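Local coordinates for protein restriction endonuclease AspBHI (Azoarcus sp., PDB 4OC8) that is a DNA modification-dependent restriction endonuclease, an enzyme that cuts DNA carrying modified bases and assembles as a tetramer, at residues A[301-306]-A[331-336]; A[337-342]-A[356-361]; A[55-60]-A[119-124]; A[182-187]-A[195-200]. One frame throughout, in Å; residues are numbered along the deposited sequence.

Contact 1. Residues A[301-306]-A[331-336]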
# COMPACT_ATOMS: atom_id res chain seq x y z
N ALA A 301 -9.47 -9.87 -3.59
CA ALA A 301 -10.18 -11.08 -3.20
C ALA A 301 -9.33 -11.88 -2.23
O ALA A 301 -8.13 -12.04 -2.43
CB ALA A 301 -10.52 -11.92 -4.42
N LEU A 302 -9.96 -12.39 -1.17
CA LEU A 302 -9.26 -13.18 -0.17
C LEU A 302 -9.56 -14.67 -0.35
O LEU A 302 -10.69 -15.05 -0.66
CB LEU A 302 -9.67 -12.72 1.23
CG LEU A 302 -9.01 -13.41 2.42
CD1 LEU A 302 -7.50 -13.24 2.37
CD2 LEU A 302 -9.56 -12.88 3.73
N GLU A 303 -8.54 -15.50 -0.17
CA GLU A 303 -8.70 -16.94 -0.23
C GLU A 303 -7.90 -17.55 0.91
O GLU A 303 -6.71 -17.29 1.03
CB GLU A 303 -8.22 -17.50 -1.57
CG GLU A 303 -8.33 -19.02 -1.69
CD GLU A 303 -9.75 -19.50 -1.97
OE1 GLU A 303 -10.47 -18.84 -2.74
OE2 GLU A 303 -10.14 -20.55 -1.41
N ALA A 304 -8.56 -18.33 1.75
CA ALA A 304 -7.89 -18.89 2.92
C ALA A 304 -7.97 -20.40 2.94
O ALA A 304 -9.05 -20.98 2.98
CB ALA A 304 -8.49 -18.31 4.19
N LYS A 305 -6.81 -21.05 2.90
CA LYS A 305 -6.74 -22.50 2.87
C LYS A 305 -6.07 -23.04 4.12
O LYS A 305 -4.85 -22.99 4.24
CB LYS A 305 -6.00 -22.97 1.62
CG LYS A 305 -6.62 -22.51 0.30
CD LYS A 305 -8.08 -22.91 0.18
CE LYS A 305 -8.26 -24.42 0.16
NZ LYS A 305 -9.69 -24.80 -0.03
N CYS A 306 -6.87 -23.57 5.03
CA CYS A 306 -6.35 -24.17 6.26
C CYS A 306 -5.90 -25.60 6.00
O CYS A 306 -6.70 -26.54 6.08
CB CYS A 306 -7.43 -24.14 7.35
SG CYS A 306 -6.78 -24.14 9.02
N GLY A 331 -5.37 -10.29 -5.42
CA GLY A 331 -5.84 -11.31 -4.51
C GLY A 331 -4.81 -11.69 -3.46
O GLY A 331 -3.61 -11.64 -3.71
N VAL A 332 -5.28 -12.04 -2.27
CA VAL A 332 -4.42 -12.54 -1.20
C VAL A 332 -4.79 -13.98 -0.88
O VAL A 332 -5.96 -14.31 -0.73
CB VAL A 332 -4.56 -11.71 0.10
CG1 VAL A 332 -3.48 -12.11 1.10
CG2 VAL A 332 -4.49 -10.23 -0.18
N LEU A 333 -3.78 -14.84 -0.80
CA LEU A 333 -3.99 -16.23 -0.44
C LEU A 333 -3.26 -16.54 0.84
O LEU A 333 -2.03 -16.59 0.86
CB LEU A 333 -3.51 -17.16 -1.55
CG LEU A 333 -3.60 -18.66 -1.23
CD1 LEU A 333 -4.40 -19.38 -2.29
CD2 LEU A 333 -2.22 -19.28 -1.09
N VAL A 334 -4.01 -16.75 1.92
CA VAL A 334 -3.42 -17.11 3.20
C VAL A 334 -3.54 -18.62 3.40
O VAL A 334 -4.60 -19.20 3.19
CB VAL A 334 -4.10 -16.37 4.35
CG1 VAL A 334 -3.50 -16.79 5.69
CG2 VAL A 334 -3.97 -14.86 4.15
N THR A 335 -2.45 -19.26 3.81
CA THR A 335 -2.47 -20.69 4.04
C THR A 335 -1.53 -21.10 5.16
O THR A 335 -0.42 -20.57 5.29
CB THR A 335 -2.09 -21.48 2.77
OG1 THR A 335 -1.88 -22.85 3.11
CG2 THR A 335 -0.82 -20.91 2.15
N THR A 336 -1.98 -22.06 5.96
CA THR A 336 -1.15 -22.63 7.02
C THR A 336 -0.22 -23.71 6.48
O THR A 336 0.44 -24.41 7.23
CB THR A 336 -2.01 -23.21 8.16
OG1 THR A 336 -3.14 -23.90 7.61
CG2 THR A 336 -2.50 -22.09 9.07
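A chi1 of -178° holds CG of Leu302 opposite its own backbone N, and from there CD1 reaches Val332 and Val334. Leu302 CD1 lies 4.0 Å from Val332 CB and 4.3 Å from Val334 CG2. On the other face of the sheet, Thr335 has chi1 169°, which sets OG1 beside its own carbonyl carbon and facing the neighbouring strand. Thr335 OG1 donates to Lys305 O at 3.2 Å, approaching in the carbonyl plane. Lys305 O also receives a weak bond from Thr336 N at 3.5 Å, while Thr335 OG1 is held a second time by Ser337 N.

Residues 301-305 and 331-335 run parallel, 14° apart. Four bonds join them, Val332 N to Ala301 O, Glu303 N to Val332 O, Val334 N to Glu303 O and Lys305 N to Val334 O, each 2.9 Å. Helix 315-324 links the two strands, which makes a beta-alpha-beta crossover in the central sheet of the PD-(D/E)XK nuclease domain. Glu303, Ala304 and Lys305 match the E-x-K part of that family's signature, so this strand probably belongs to the nuclease centre.

Glu303 touches Leu333 with its stem: Glu303 CG is 4.0 Å from Leu333 CD1, and the two side chains slant across each other. A bend at chi2 carries the carboxylate away from the neighbouring strand. There OE1 forms salt bridges with Arg320 and Arg324 of the crossover helix. On the face of Leu302 and Ala304, helix 251-263 packs through Phe252, Ala256 and Thr260.

Contact 2. Residues A[337-342]-A[356-361]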
# COMPACT_ATOMS: atom_id res chain seq x y z
N SER A 337 -0.17 -23.84 5.15
CA SER A 337 0.73 -24.77 4.50
C SER A 337 1.56 -24.03 3.46
O SER A 337 1.75 -22.82 3.55
CB SER A 337 -0.06 -25.88 3.84
OG SER A 337 0.78 -26.73 3.08
N TYR A 338 2.06 -24.77 2.47
CA TYR A 338 2.86 -24.18 1.40
C TYR A 338 2.17 -24.32 0.04
O TYR A 338 1.28 -25.15 -0.13
CB TYR A 338 4.23 -24.83 1.35
CG TYR A 338 4.25 -26.20 0.68
CD1 TYR A 338 3.75 -27.32 1.34
CD2 TYR A 338 4.77 -26.36 -0.59
CE1 TYR A 338 3.76 -28.56 0.74
CE2 TYR A 338 4.79 -27.60 -1.20
CZ TYR A 338 4.29 -28.70 -0.53
OH TYR A 338 4.30 -29.94 -1.14
N VAL A 339 2.60 -23.51 -0.92
CA VAL A 339 2.14 -23.60 -2.29
C VAL A 339 3.16 -24.37 -3.13
O VAL A 339 4.34 -24.03 -3.12
CB VAL A 339 1.94 -22.21 -2.91
CG1 VAL A 339 1.48 -22.32 -4.35
CG2 VAL A 339 0.95 -21.41 -2.08
N ASP A 340 2.71 -25.40 -3.85
CA ASP A 340 3.64 -26.27 -4.58
C ASP A 340 4.33 -25.57 -5.75
O ASP A 340 3.97 -24.45 -6.12
CB ASP A 340 2.98 -27.58 -5.03
CG ASP A 340 1.96 -27.41 -6.16
OD1 ASP A 340 1.93 -26.36 -6.83
OD2 ASP A 340 1.18 -28.36 -6.38
N ARG A 341 5.30 -26.27 -6.35
CA ARG A 341 6.10 -25.73 -7.44
C ARG A 341 5.26 -25.28 -8.64
O ARG A 341 5.39 -24.14 -9.08
CB ARG A 341 7.16 -26.75 -7.88
CG ARG A 341 8.15 -26.25 -8.93
CD ARG A 341 8.83 -24.96 -8.49
NE ARG A 341 9.62 -25.13 -7.27
CZ ARG A 341 10.94 -25.30 -7.25
NH1 ARG A 341 11.62 -25.30 -8.38
NH2 ARG A 341 11.57 -25.45 -6.09
N GLN A 342 4.41 -26.15 -9.15
CA GLN A 342 3.61 -25.83 -10.33
C GLN A 342 2.76 -24.56 -10.17
O GLN A 342 2.75 -23.70 -11.05
CB GLN A 342 2.71 -27.02 -10.72
CG GLN A 342 1.94 -26.81 -12.02
CD GLN A 342 1.02 -27.97 -12.35
OE1 GLN A 342 0.93 -28.95 -11.61
NE2 GLN A 342 0.32 -27.87 -13.48
N LEU A 356 1.04 -14.49 -1.93
CA LEU A 356 1.05 -15.83 -1.35
C LEU A 356 1.59 -15.82 0.07
O LEU A 356 2.81 -15.83 0.28
CB LEU A 356 1.86 -16.80 -2.22
CG LEU A 356 1.38 -17.02 -3.66
CD1 LEU A 356 2.41 -17.82 -4.44
CD2 LEU A 356 0.03 -17.73 -3.68
N THR A 357 0.69 -15.81 1.04
CA THR A 357 1.06 -15.83 2.45
C THR A 357 1.08 -17.26 2.95
O THR A 357 0.03 -17.86 3.19
CB THR A 357 0.05 -15.03 3.29
OG1 THR A 357 -0.24 -13.80 2.63
CG2 THR A 357 0.62 -14.74 4.66
N THR A 358 2.27 -17.82 3.11
CA THR A 358 2.43 -19.20 3.56
C THR A 358 2.67 -19.27 5.06
O THR A 358 2.59 -18.26 5.76
CB THR A 358 3.57 -19.89 2.82
OG1 THR A 358 4.82 -19.30 3.19
CG2 THR A 358 3.37 -19.76 1.32
N ALA A 359 2.96 -20.47 5.56
CA ALA A 359 3.08 -20.71 6.99
C ALA A 359 4.17 -19.85 7.65
O ALA A 359 3.95 -19.28 8.72
CB ALA A 359 3.32 -22.18 7.26
N GLN A 360 5.33 -19.78 7.01
CA GLN A 360 6.43 -18.96 7.52
C GLN A 360 5.98 -17.51 7.64
O GLN A 360 6.28 -16.82 8.62
CB GLN A 360 7.65 -19.09 6.62
CG GLN A 360 8.85 -18.28 7.08
CD GLN A 360 9.20 -18.54 8.54
OE1 GLN A 360 9.28 -19.69 8.97
NE2 GLN A 360 9.41 -17.47 9.30
N ASP A 361 5.24 -17.05 6.64
CA ASP A 361 4.73 -15.69 6.62
C ASP A 361 3.77 -15.45 7.78
O ASP A 361 3.81 -14.40 8.42
CB ASP A 361 4.08 -15.38 5.27
CG ASP A 361 5.08 -15.41 4.13
OD1 ASP A 361 6.25 -15.05 4.36
OD2 ASP A 361 4.70 -15.80 3.00
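Val339 and Leu356 meet through one methyl each, Val339 CG2 to Leu356 CD2 at 4.1 Å, with the two side chains crossing at about a right angle. Next to them Thr358 turns its methyl toward Val339, the CG2 atoms of Thr358 and Val339 being 4.5 Å apart. Its chi1 of 67° makes this possible: CG2 stands opposite the carbonyl carbon, and OG1 is left to bond Gln227 O outside the contact. The close side continues at Ser337 O, which lies 3.5 Å from Thr358 CB. Ser337 O also accepts a weak, bent bond from Ala359 N at 3.3 Å.

Residues 337-340 form the link between strand 330-335 and helix 341-349, and strand 354-357 follows that helix. This is a beta-alpha-beta unit of the nuclease domain, with the link lying over the end of its last strand. Thr358 is the N-cap of helix 359-368. Thr358 N donates to Asp361 OD2 at 3.2 Å, which is one half of a capping box. The donor meets the anti side of the carboxylate, 25° out of its plane. Arg222 forms a salt bridge with the same oxygen.

The other side is loose. Tyr338 makes slight contact with Thr358, and its ring leads away from 356-361. The start of helix 341-349, at Arg341 and Gln342, is exposed to solvent. Thr357, by contrast, is buried: it faces away from the link and packs on Ala294 of the second subunit.

Contact 3. Residues A[55-60]-A[119-124]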
# COMPACT_ATOMS: atom_id res chain seq x y z
N PRO A 55 32.78 10.21 17.03
CA PRO A 55 33.18 9.04 16.24
C PRO A 55 33.56 9.43 14.81
O PRO A 55 32.89 10.24 14.18
CB PRO A 55 31.91 8.17 16.24
CG PRO A 55 30.79 9.15 16.41
CD PRO A 55 31.32 10.24 17.29
N THR A 56 34.65 8.85 14.31
CA THR A 56 35.12 9.16 12.96
C THR A 56 34.49 8.23 11.93
O THR A 56 34.27 8.62 10.77
CB THR A 56 36.65 9.05 12.88
OG1 THR A 56 37.05 7.68 13.08
CG2 THR A 56 37.29 9.92 13.94
N LEU A 57 34.18 7.01 12.35
CA LEU A 57 33.60 6.01 11.47
C LEU A 57 32.77 5.02 12.29
O LEU A 57 33.17 4.64 13.39
CB LEU A 57 34.71 5.27 10.74
CG LEU A 57 34.29 4.36 9.60
CD1 LEU A 57 34.43 5.09 8.28
CD2 LEU A 57 35.10 3.09 9.62
N LEU A 58 31.63 4.59 11.76
CA LEU A 58 30.77 3.65 12.48
C LEU A 58 30.43 2.39 11.68
O LEU A 58 29.90 2.48 10.57
CB LEU A 58 29.49 4.34 12.96
CG LEU A 58 28.46 3.42 13.63
CD1 LEU A 58 29.09 2.68 14.80
CD2 LEU A 58 27.23 4.18 14.09
N VAL A 59 30.73 1.23 12.25
CA VAL A 59 30.43 -0.05 11.61
C VAL A 59 29.28 -0.79 12.32
O VAL A 59 29.39 -1.13 13.49
CB VAL A 59 31.66 -0.97 11.60
CG1 VAL A 59 31.30 -2.35 11.08
CG2 VAL A 59 32.76 -0.37 10.77
N LEU A 60 28.18 -1.02 11.60
CA LEU A 60 27.04 -1.74 12.16
C LEU A 60 26.95 -3.14 11.58
O LEU A 60 26.89 -3.31 10.36
CB LEU A 60 25.74 -1.00 11.89
CG LEU A 60 25.63 0.43 12.42
CD1 LEU A 60 24.30 1.05 12.03
CD2 LEU A 60 25.82 0.46 13.92
N VAL A 119 28.64 13.63 11.37
CA VAL A 119 28.14 12.28 11.17
C VAL A 119 29.19 11.40 10.50
O VAL A 119 29.67 11.72 9.41
CB VAL A 119 26.85 12.28 10.34
CG1 VAL A 119 26.37 10.85 10.13
CG2 VAL A 119 25.78 13.10 11.04
N PRO A 120 29.57 10.30 11.16
CA PRO A 120 30.57 9.39 10.60
C PRO A 120 29.95 8.51 9.54
O PRO A 120 28.75 8.22 9.62
CB PRO A 120 30.97 8.54 11.80
CG PRO A 120 29.76 8.52 12.66
CD PRO A 120 29.11 9.87 12.49
N PRO A 121 30.74 8.09 8.55
CA PRO A 121 30.29 7.09 7.57
C PRO A 121 29.83 5.82 8.27
O PRO A 121 30.54 5.27 9.11
CB PRO A 121 31.56 6.81 6.75
CG PRO A 121 32.33 8.07 6.85
CD PRO A 121 32.09 8.59 8.24
N ILE A 122 28.63 5.37 7.93
CA ILE A 122 28.07 4.15 8.50
C ILE A 122 28.26 3.00 7.54
O ILE A 122 27.71 3.00 6.44
CB ILE A 122 26.58 4.33 8.82
CG1 ILE A 122 26.39 5.37 9.93
CG2 ILE A 122 25.96 3.01 9.24
CD1 ILE A 122 25.67 6.63 9.48
N LEU A 123 29.05 2.01 7.95
CA LEU A 123 29.29 0.83 7.13
C LEU A 123 28.50 -0.36 7.64
O LEU A 123 28.76 -0.88 8.72
CB LEU A 123 30.78 0.48 7.11
CG LEU A 123 31.77 1.52 6.57
CD1 LEU A 123 33.16 0.97 6.61
CD2 LEU A 123 31.40 1.93 5.15
N VAL A 124 27.53 -0.80 6.84
CA VAL A 124 26.66 -1.91 7.21
C VAL A 124 27.23 -3.27 6.79
O VAL A 124 27.62 -3.46 5.64
CB VAL A 124 25.26 -1.74 6.58
CG1 VAL A 124 24.32 -2.84 7.04
CG2 VAL A 124 24.70 -0.37 6.92
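This is a parallel strand pairing in the curled mixed sheet of the N-terminal domain, which belongs to the PUA-like group. Strand 57-60 runs beside strand 122-124 with a twist of 21°. Leu58 N donates to Pro121 O at 2.9 Å, and Leu58 O accepts from Leu123 N at 2.8 Å. Leu60 N closes the series on Leu123 O.

Before the strands pair, prolines do the packing. Pro120 fits under the corner at Thr56: its CG lies 3.9 Å from Pro55 CG, and its CB lies near the carbonyl oxygens of Pro55 and Thr56. Pro121 has no N-H to give to Thr56 O, and its CD rests against that oxygen instead. Leu57 crosses Pro121 at about a right angle, with Leu57 CD1 3.7 Å from Pro121 CB.

Each face has its own cover. Helix 182-189 packs on Leu57 and Leu123 through Val185, and helix 100-113 on Leu58 through Ile107. With CG anti to the carbonyl carbon (chi1 -59°), Leu60 slants back over Ile122, and Leu60 CD1 stops 3.8 Å from Ile122 CG2.

Contact 4. Residues A[182-187]-A[195-200]. With PO4 (phosphate ion), chain G.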
# COMPACT_ATOMS: atom_id res chain seq x y z
N ARG A 182 38.72 1.61 0.31
CA ARG A 182 39.24 1.39 1.65
C ARG A 182 40.22 2.50 2.05
O ARG A 182 40.40 2.77 3.24
CB ARG A 182 39.89 0.01 1.80
CG ARG A 182 41.17 -0.19 1.00
CD ARG A 182 41.89 -1.46 1.45
NE ARG A 182 42.68 -1.25 2.66
CZ ARG A 182 42.71 -2.07 3.70
NH1 ARG A 182 41.97 -3.17 3.70
NH2 ARG A 182 43.47 -1.79 4.75
N ALA A 183 40.83 3.14 1.06
CA ALA A 183 41.66 4.32 1.30
C ALA A 183 40.86 5.40 2.02
O ALA A 183 41.32 5.99 3.00
CB ALA A 183 42.21 4.85 0.00
N TRP A 184 39.64 5.66 1.54
CA TRP A 184 38.76 6.65 2.13
C TRP A 184 38.33 6.24 3.53
O TRP A 184 38.31 7.06 4.46
CB TRP A 184 37.51 6.86 1.27
CG TRP A 184 36.57 7.89 1.81
CD1 TRP A 184 36.81 9.23 1.95
CD2 TRP A 184 35.22 7.68 2.26
NE1 TRP A 184 35.70 9.86 2.46
CE2 TRP A 184 34.71 8.93 2.66
CE3 TRP A 184 34.40 6.55 2.37
CZ2 TRP A 184 33.42 9.09 3.16
CZ3 TRP A 184 33.12 6.71 2.86
CH2 TRP A 184 32.64 7.97 3.25
N VAL A 185 37.99 4.97 3.68
CA VAL A 185 37.55 4.43 4.95
C VAL A 185 38.62 4.63 6.02
O VAL A 185 38.35 5.19 7.07
CB VAL A 185 37.18 2.94 4.85
CG1 VAL A 185 36.88 2.38 6.22
CG2 VAL A 185 35.98 2.77 3.93
N HIS A 186 39.83 4.18 5.72
CA HIS A 186 40.94 4.29 6.66
C HIS A 186 41.39 5.73 6.89
O HIS A 186 41.80 6.09 7.99
CB HIS A 186 42.11 3.41 6.22
CG HIS A 186 41.84 1.95 6.37
ND1 HIS A 186 42.37 1.19 7.40
CD2 HIS A 186 41.10 1.10 5.62
CE1 HIS A 186 41.96 -0.06 7.27
NE2 HIS A 186 41.19 -0.15 6.20
N ALA A 187 41.30 6.57 5.86
CA ALA A 187 41.64 7.98 6.00
C ALA A 187 40.68 8.70 6.96
O ALA A 187 41.12 9.33 7.93
CB ALA A 187 41.65 8.68 4.65
N GLY A 195 39.26 13.40 -0.20
CA GLY A 195 38.54 13.73 -1.41
C GLY A 195 38.18 12.48 -2.18
O GLY A 195 37.78 12.55 -3.34
N LEU A 196 38.33 11.33 -1.53
CA LEU A 196 37.94 10.06 -2.14
C LEU A 196 36.52 9.66 -1.74
O LEU A 196 36.11 8.52 -1.95
CB LEU A 196 38.92 8.95 -1.76
CG LEU A 196 40.26 8.89 -2.51
CD1 LEU A 196 41.24 9.92 -1.94
CD2 LEU A 196 40.86 7.49 -2.47
N ALA A 197 35.78 10.61 -1.16
CA ALA A 197 34.40 10.36 -0.76
C ALA A 197 33.53 10.07 -1.97
O ALA A 197 33.60 10.78 -2.98
CB ALA A 197 33.85 11.55 0.01
N PRO A 198 32.71 9.01 -1.89
CA PRO A 198 31.75 8.69 -2.95
C PRO A 198 30.83 9.87 -3.23
O PRO A 198 30.58 10.68 -2.33
CB PRO A 198 30.95 7.53 -2.35
CG PRO A 198 31.93 6.86 -1.45
CD PRO A 198 32.75 7.97 -0.85
N VAL A 199 30.36 9.98 -4.47
CA VAL A 199 29.57 11.13 -4.89
C VAL A 199 28.29 11.25 -4.06
O VAL A 199 27.92 12.35 -3.65
CB VAL A 199 29.20 11.06 -6.39
CG1 VAL A 199 28.52 12.33 -6.82
CG2 VAL A 199 30.43 10.80 -7.22
N ALA A 200 27.62 10.12 -3.82
CA ALA A 200 26.39 10.11 -3.05
C ALA A 200 26.60 10.64 -1.63
O ALA A 200 25.75 11.35 -1.07
CB ALA A 200 25.79 8.71 -3.02
P PO4 G . 44.70 2.48 9.83
O1 PO4 G . 45.54 3.17 10.88
O2 PO4 G . 45.50 2.33 8.55
O3 PO4 G . 44.29 1.11 10.32
O4 PO4 G . 43.47 3.31 9.56
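One face of the Trp184 indole carries Ala197 and Pro198. Ala197 CA stands 3.7 Å from the centroid of the five-membered ring. Pro198 CD is 3.8 Å from the centroid of the six-membered ring and only 7° off its normal. Both are CH-pi contacts. Trp201 meets the same indole edge-to-face. The His186 ring is approached at its edge instead: Arg182 O and the phosphorus of a phosphate ion lie in its plane.

CG of Trp184 is anti to the backbone N (chi1 -179°), which extends the indole from the helix beneath the 196-198 loop. The loop has no hydrogen bond to this helix segment. Leu196 adds to the packing at the helix surface, with Leu196 CB 3.9 Å from Trp184 CB and Leu196 CD2 3.9 Å from Ala183 CB.

His186 ND1 makes a weak bond to phosphate O4 at 3.2 Å and another weak one to O3. Arg49 also binds this ion, which probably comes from the crystallisation liquor. Arg182 NH1 and His186 NE2 bond the carbonyls of Pro36 and Leu37 in helix 34-37. Pro198 N-caps helix 199-207, and the loop joining it to helix 182-189 folds over one face of Trp184, within the PUA-like N-terminal domain.

Along the chain the order is contact 3, contact 4, contact 1, contact 2, each closing before the next opens. Contacts 3 and 4 share the N-terminal domain, with centres 12 Å apart. Val185 CG1, on the helix of contact 4, packs on Leu57 CD2 and Leu123 CD1, so this helix covers the strands of contact 3. Contacts 1 and 2 share the nuclease domain and its five-stranded sheet, with centres 10 Å apart. Strands 330-335 and 354-357 are neighbours there, and Leu333 O probably bonds Thr357 N. The two pairs lie on opposite sides of the chain's centre, 39 to 49 Å apart by centres, consistent with separate domains probably serving DNA recognition and cleavage.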